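Local coordinates for probable glutamine-binding lipoprotein GlnH (GLNBP) (Mycobacterium tuberculosis, PDB 6H20) that probably serves as an amino-acid-sensing, solute-binding lipoprotein, specific for aspartate and able to hold asparagine, that regulates protein kinase G activity and so glutamate metabolism, at residues L159-S172 / Q199-T211. Residues are numbered along the deposited sequence; the frame is centred on the assembly and turned at random.
With ASN (asparagine), chain B.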
loop_
_atom_site.group_PDB
_atom_site.type_symbol
_atom_site.label_atom_id
_atom_site.label_comp_id
_atom_site.label_asym_id
_atom_site.label_seq_id
_atom_site.Cartn_x
_atom_site.Cartn_y
_atom_site.Cartn_z
ATOM N N LEU A 159 10.617 20.845 3.227
ATOM C CA LEU A 159 11.420 19.636 3.181
ATOM C C LEU A 159 12.788 19.857 2.551
ATOM O O LEU A 159 13.699 19.060 2.800
ATOM C CB LEU A 159 10.668 18.549 2.409
ATOM C CG LEU A 159 9.328 18.161 3.049
ATOM C CD1 LEU A 159 8.703 17.002 2.270
ATOM C CD2 LEU A 159 9.512 17.804 4.525
ATOM N N SER A 160 12.943 20.908 1.744
ATOM C CA SER A 160 14.217 21.175 1.084
ATOM C C SER A 160 15.331 21.316 2.117
ATOM O O SER A 160 15.202 22.059 3.096
ATOM C CB SER A 160 14.113 22.457 0.260
ATOM O OG SER A 160 13.193 22.316 -0.813
ATOM N N GLY A 161 16.417 20.581 1.901
ATOM C CA GLY A 161 17.543 20.598 2.812
ATOM C C GLY A 161 17.345 19.859 4.116
ATOM O O GLY A 161 18.295 19.774 4.901
ATOM N N LYS A 162 16.157 19.323 4.382
ATOM C CA LYS A 162 15.892 18.574 5.603
ATOM C C LYS A 162 15.956 17.074 5.325
ATOM O O LYS A 162 15.875 16.626 4.177
ATOM C CB LYS A 162 14.520 18.950 6.178
ATOM C CG LYS A 162 14.370 20.449 6.460
ATOM C CD LYS A 162 14.903 20.827 7.825
ATOM C CE LYS A 162 14.500 22.257 8.203
ATOM N NZ LYS A 162 13.141 22.613 7.683
ATOM N N ARG A 163 16.115 16.297 6.394
ATOM C CA ARG A 163 16.271 14.846 6.280
ATOM C C ARG A 163 14.884 14.211 6.224
ATOM O O ARG A 163 14.143 14.236 7.206
ATOM C CB ARG A 163 17.084 14.297 7.452
ATOM C CG ARG A 163 18.532 14.775 7.481
ATOM C CD ARG A 163 19.157 14.531 8.845
ATOM N NE ARG A 163 18.376 15.150 9.907
ATOM C CZ ARG A 163 18.532 14.890 11.203
ATOM N NH1 ARG A 163 19.448 14.012 11.598
ATOM N NH2 ARG A 163 17.771 15.507 12.100
ATOM N N VAL A 164 14.539 13.630 5.079
ATOM C CA VAL A 164 13.218 13.053 4.847
ATOM C C VAL A 164 13.383 11.566 4.584
ATOM O O VAL A 164 14.156 11.172 3.701
ATOM C CB VAL A 164 12.529 13.739 3.657
ATOM C CG1 VAL A 164 11.180 13.109 3.381
ATOM C CG2 VAL A 164 12.390 15.232 3.919
ATOM N N CYS A 165 12.641 10.750 5.328
ATOM C CA CYS A 165 12.720 9.297 5.228
ATOM C C CYS A 165 11.654 8.745 4.293
ATOM O O CYS A 165 10.479 9.136 4.363
ATOM C CB CYS A 165 12.547 8.684 6.616
ATOM S SG CYS A 165 12.853 6.893 6.696
ATOM N N VAL A 166 12.070 7.791 3.446
ATOM C CA VAL A 166 11.171 7.044 2.567
ATOM C C VAL A 166 11.639 5.600 2.513
ATOM O O VAL A 166 12.834 5.312 2.612
ATOM C CB VAL A 166 11.099 7.611 1.129
ATOM C CG1 VAL A 166 10.356 8.940 1.117
ATOM C CG2 VAL A 166 12.492 7.728 0.550
ATOM N N ALA A 167 10.698 4.686 2.320
ATOM C CA ALA A 167 11.080 3.299 2.094
ATOM C C ALA A 167 11.495 3.100 0.643
ATOM O O ALA A 167 10.920 3.698 -0.273
ATOM C CB ALA A 167 9.927 2.355 2.435
ATOM N N ARG A 168 12.502 2.258 0.435
ATOM C CA ARG A 168 12.946 1.975 -0.917
ATOM C C ARG A 168 11.848 1.232 -1.676
ATOM O O ARG A 168 11.051 0.489 -1.094
ATOM C CB ARG A 168 14.251 1.170 -0.878
ATOM C CG ARG A 168 15.452 2.039 -0.507
ATOM C CD ARG A 168 16.784 1.305 -0.624
ATOM N NE ARG A 168 16.955 0.273 0.397
ATOM C CZ ARG A 168 17.311 0.503 1.658
ATOM N NH1 ARG A 168 17.518 1.744 2.088
ATOM N NH2 ARG A 168 17.454 -0.519 2.502
ATOM N N GLY A 169 11.768 1.491 -2.977
ATOM C CA GLY A 169 10.819 0.759 -3.799
ATOM C C GLY A 169 9.425 1.333 -3.795
ATOM O O GLY A 169 8.473 0.637 -4.181
ATOM N N THR A 170 9.261 2.583 -3.381
ATOM C CA THR A 170 7.927 3.146 -3.228
ATOM C C THR A 170 7.711 4.321 -4.167
ATOM O O THR A 170 8.655 4.983 -4.614
ATOM C CB THR A 170 7.691 3.625 -1.788
ATOM O OG1 THR A 170 8.627 4.668 -1.461
ATOM C CG2 THR A 170 7.811 2.467 -0.799
ATOM N N THR A 171 6.434 4.593 -4.445
ATOM C CA THR A 171 6.089 5.804 -5.176
ATOM C C THR A 171 6.448 7.030 -4.363
ATOM O O THR A 171 6.704 8.094 -4.938
ATOM C CB THR A 171 4.579 5.846 -5.428
ATOM O OG1 THR A 171 3.897 5.753 -4.170
ATOM C CG2 THR A 171 4.121 4.706 -6.384
ATOM N N SER A 172 6.516 6.874 -3.034
ATOM C CA SER A 172 6.806 7.996 -2.149
ATOM C C SER A 172 8.185 8.560 -2.429
ATOM O O SER A 172 8.374 9.783 -2.463
ATOM C CB SER A 172 6.731 7.519 -0.699
ATOM O OG SER A 172 5.576 6.737 -0.490
ATOM N N GLN A 199 11.909 8.876 15.828
ATOM C CA GLN A 199 11.931 8.818 17.288
ATOM C C GLN A 199 13.327 9.068 17.832
ATOM O O GLN A 199 13.480 9.665 18.906
ATOM C CB GLN A 199 11.409 7.468 17.768
ATOM C CG GLN A 199 9.923 7.311 17.556
ATOM C CD GLN A 199 9.413 5.928 17.872
ATOM O OE1 GLN A 199 10.072 4.926 17.602
ATOM N NE2 GLN A 199 8.211 5.864 18.427
ATOM N N GLN A 200 14.351 8.617 17.114
ATOM C CA GLN A 200 15.730 8.811 17.534
ATOM C C GLN A 200 16.332 10.094 16.983
ATOM O O GLN A 200 17.541 10.309 17.137
ATOM C CB GLN A 200 16.576 7.603 17.144
ATOM C CG GLN A 200 15.963 6.298 17.584
ATOM C CD GLN A 200 16.934 5.144 17.539
ATOM O OE1 GLN A 200 18.143 5.332 17.391
ATOM N NE2 GLN A 200 16.407 3.933 17.662
ATOM N N ARG A 201 15.515 10.945 16.356
ATOM C CA ARG A 201 15.956 12.233 15.809
ATOM C C ARG A 201 17.085 12.077 14.790
ATOM O O ARG A 201 17.967 12.935 14.685
ATOM C CB ARG A 201 16.320 13.228 16.919
ATOM C CG ARG A 201 15.247 13.338 17.986
ATOM C CD ARG A 201 15.414 14.594 18.821
ATOM N NE ARG A 201 14.123 15.162 19.207
ATOM C CZ ARG A 201 13.566 15.012 20.405
ATOM N NH1 ARG A 201 14.186 14.310 21.344
ATOM N NH2 ARG A 201 12.390 15.567 20.667
ATOM N N GLU A 202 17.055 10.988 14.022
ATOM C CA GLU A 202 18.003 10.760 12.941
ATOM C C GLU A 202 17.500 11.294 11.613
ATOM O O GLU A 202 18.247 11.269 10.624
ATOM C CB GLU A 202 18.297 9.266 12.821
ATOM C CG GLU A 202 18.947 8.718 14.071
ATOM C CD GLU A 202 19.065 7.215 14.070
ATOM O OE1 GLU A 202 18.334 6.551 13.309
ATOM O OE2 GLU A 202 19.892 6.695 14.850
ATOM N N ILE A 203 16.256 11.774 11.581
ATOM C CA ILE A 203 15.639 12.389 10.414
ATOM C C ILE A 203 14.730 13.505 10.921
ATOM O O ILE A 203 14.504 13.656 12.123
ATOM C CB ILE A 203 14.810 11.374 9.592
ATOM C CG1 ILE A 203 13.767 10.730 10.508
ATOM C CG2 ILE A 203 15.712 10.321 8.944
ATOM C CD1 ILE A 203 12.733 9.888 9.775
ATOM N N ASP A 204 14.171 14.273 9.989
ATOM C CA ASP A 204 13.300 15.387 10.344
ATOM C C ASP A 204 11.837 15.172 9.988
ATOM O O ASP A 204 10.960 15.755 10.642
ATOM C CB ASP A 204 13.798 16.665 9.664
ATOM C CG ASP A 204 15.229 16.970 10.027
ATOM O OD1 ASP A 204 15.499 17.124 11.239
ATOM O OD2 ASP A 204 16.082 17.014 9.114
ATOM N N ALA A 205 11.551 14.340 8.991
ATOM C CA ALA A 205 10.176 14.102 8.586
ATOM C C ALA A 205 10.105 12.797 7.810
ATOM O O ALA A 205 11.119 12.273 7.334
ATOM C CB ALA A 205 9.646 15.252 7.722
ATOM N N VAL A 206 8.886 12.275 7.693
ATOM C CA VAL A 206 8.590 11.119 6.854
ATOM C C VAL A 206 7.556 11.561 5.830
ATOM O O VAL A 206 6.652 12.330 6.159
ATOM C CB VAL A 206 8.029 9.966 7.709
ATOM C CG1 VAL A 206 7.834 8.707 6.858
ATOM C CG2 VAL A 206 8.965 9.677 8.857
ATOM N N SER A 207 7.662 11.080 4.592
ATOM C CA SER A 207 6.639 11.416 3.607
ATOM C C SER A 207 6.177 10.160 2.889
ATOM O O SER A 207 6.972 9.499 2.210
ATOM C CB SER A 207 7.125 12.458 2.595
ATOM O OG SER A 207 6.072 12.793 1.694
ATOM N N THR A 208 4.892 9.844 3.026
ATOM C CA THR A 208 4.275 8.728 2.301
ATOM C C THR A 208 2.763 8.888 2.405
ATOM O O THR A 208 2.264 9.925 2.869
ATOM C CB THR A 208 4.777 7.358 2.791
ATOM O OG1 THR A 208 4.275 6.331 1.931
ATOM C CG2 THR A 208 4.317 7.020 4.205
ATOM N N ASP A 209 2.039 7.851 1.980
ATOM C CA ASP A 209 0.583 7.839 2.004
ATOM C C ASP A 209 0.059 8.254 3.374
ATOM O O ASP A 209 0.529 7.763 4.402
ATOM C CB ASP A 209 0.096 6.404 1.767
ATOM C CG ASP A 209 0.688 5.738 0.531
ATOM O OD1 ASP A 209 1.449 6.350 -0.253
ATOM O OD2 ASP A 209 0.363 4.548 0.368
ATOM N N ASP A 210 -0.970 9.115 3.381
ATOM C CA ASP A 210 -1.530 9.567 4.656
ATOM C C ASP A 210 -2.082 8.415 5.494
ATOM O O ASP A 210 -2.029 8.466 6.731
ATOM C CB ASP A 210 -2.552 10.700 4.459
ATOM C CG ASP A 210 -3.719 10.356 3.518
ATOM O OD1 ASP A 210 -3.786 9.281 2.885
ATOM O OD2 ASP A 210 -4.612 11.233 3.418
ATOM N N THR A 211 -2.580 7.364 4.840
ATOM C CA THR A 211 -3.003 6.140 5.517
ATOM C C THR A 211 -1.863 5.521 6.328
ATOM O O THR A 211 -2.029 5.200 7.513
ATOM C CB THR A 211 -3.440 5.137 4.449
ATOM O OG1 THR A 211 -2.496 5.193 3.374
ATOM C CG2 THR A 211 -4.839 5.487 3.908
HETATM N N ASN B . 1.600 3.175 -1.669
HETATM C CA ASN B . 3.006 3.510 -1.889
HETATM C C ASN B . 3.585 2.589 -2.947
HETATM O O ASN B . 4.815 2.536 -3.130
HETATM C CB ASN B . 3.801 3.407 -0.586
HETATM C CG ASN B . 3.924 1.989 -0.086
HETATM O OD1 ASN B . 3.191 1.093 -0.491
HETATM N ND2 ASN B . 4.888 1.773 0.779
HETATM O OXT ASN B . 2.799 1.889 -3.622
HETATM O O HOH W 1 17.228 16.245 15.075
HETATM O O HOH W 2 3.375 8.055 -1.026
#
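Strands 163-167 and 205-207 run side by side as parallel neighbours, V164 level with A205 and C165 with V206, their short axes 4.7 Å apart and 39° from parallel. Two successive beta-alpha-beta crossovers join them within the α/β fold of a family 3 solute-binding protein: helix 171-176 leads to strand 184-188 on the other side of 163-167, and helix 191-199 leads back to 205-207. C165 N donates to A205 O, S207 N returns a weak bond to C165 O, and R163 O takes both D204 N and A205 N. At the entry end R163 grips D204 in a side-on salt bridge in which NE donates to OD2 at 3.1 Å and NH2 to OD1 at 2.9 Å. Both oxygens lie close to the guanidinium plane, yet the carboxylate is turned 53° from it and is met from above its own plane. The bend at chi3 (-56°) brings the guanidinium back over the E202-I203 peptide, with E202 C 3.3 Å above one face. R163 N, on the anti lone pair of D204 OD2, makes a third bond that fixes the carboxylate. I203 CD1 presses on C165 CB at 3.4 Å, a tight fit beside the C165-C194 disulfide. The strands' far ends lead into the asparagine pocket. T171 N donates to the ligand O, while D209 OD2 receives the ligand's amino N and also pairs with Y235. S172 OG and T208 OG1 share a hydrogen bond of 2.8 Å, and a water joins that same S172 OG to D209 OD1.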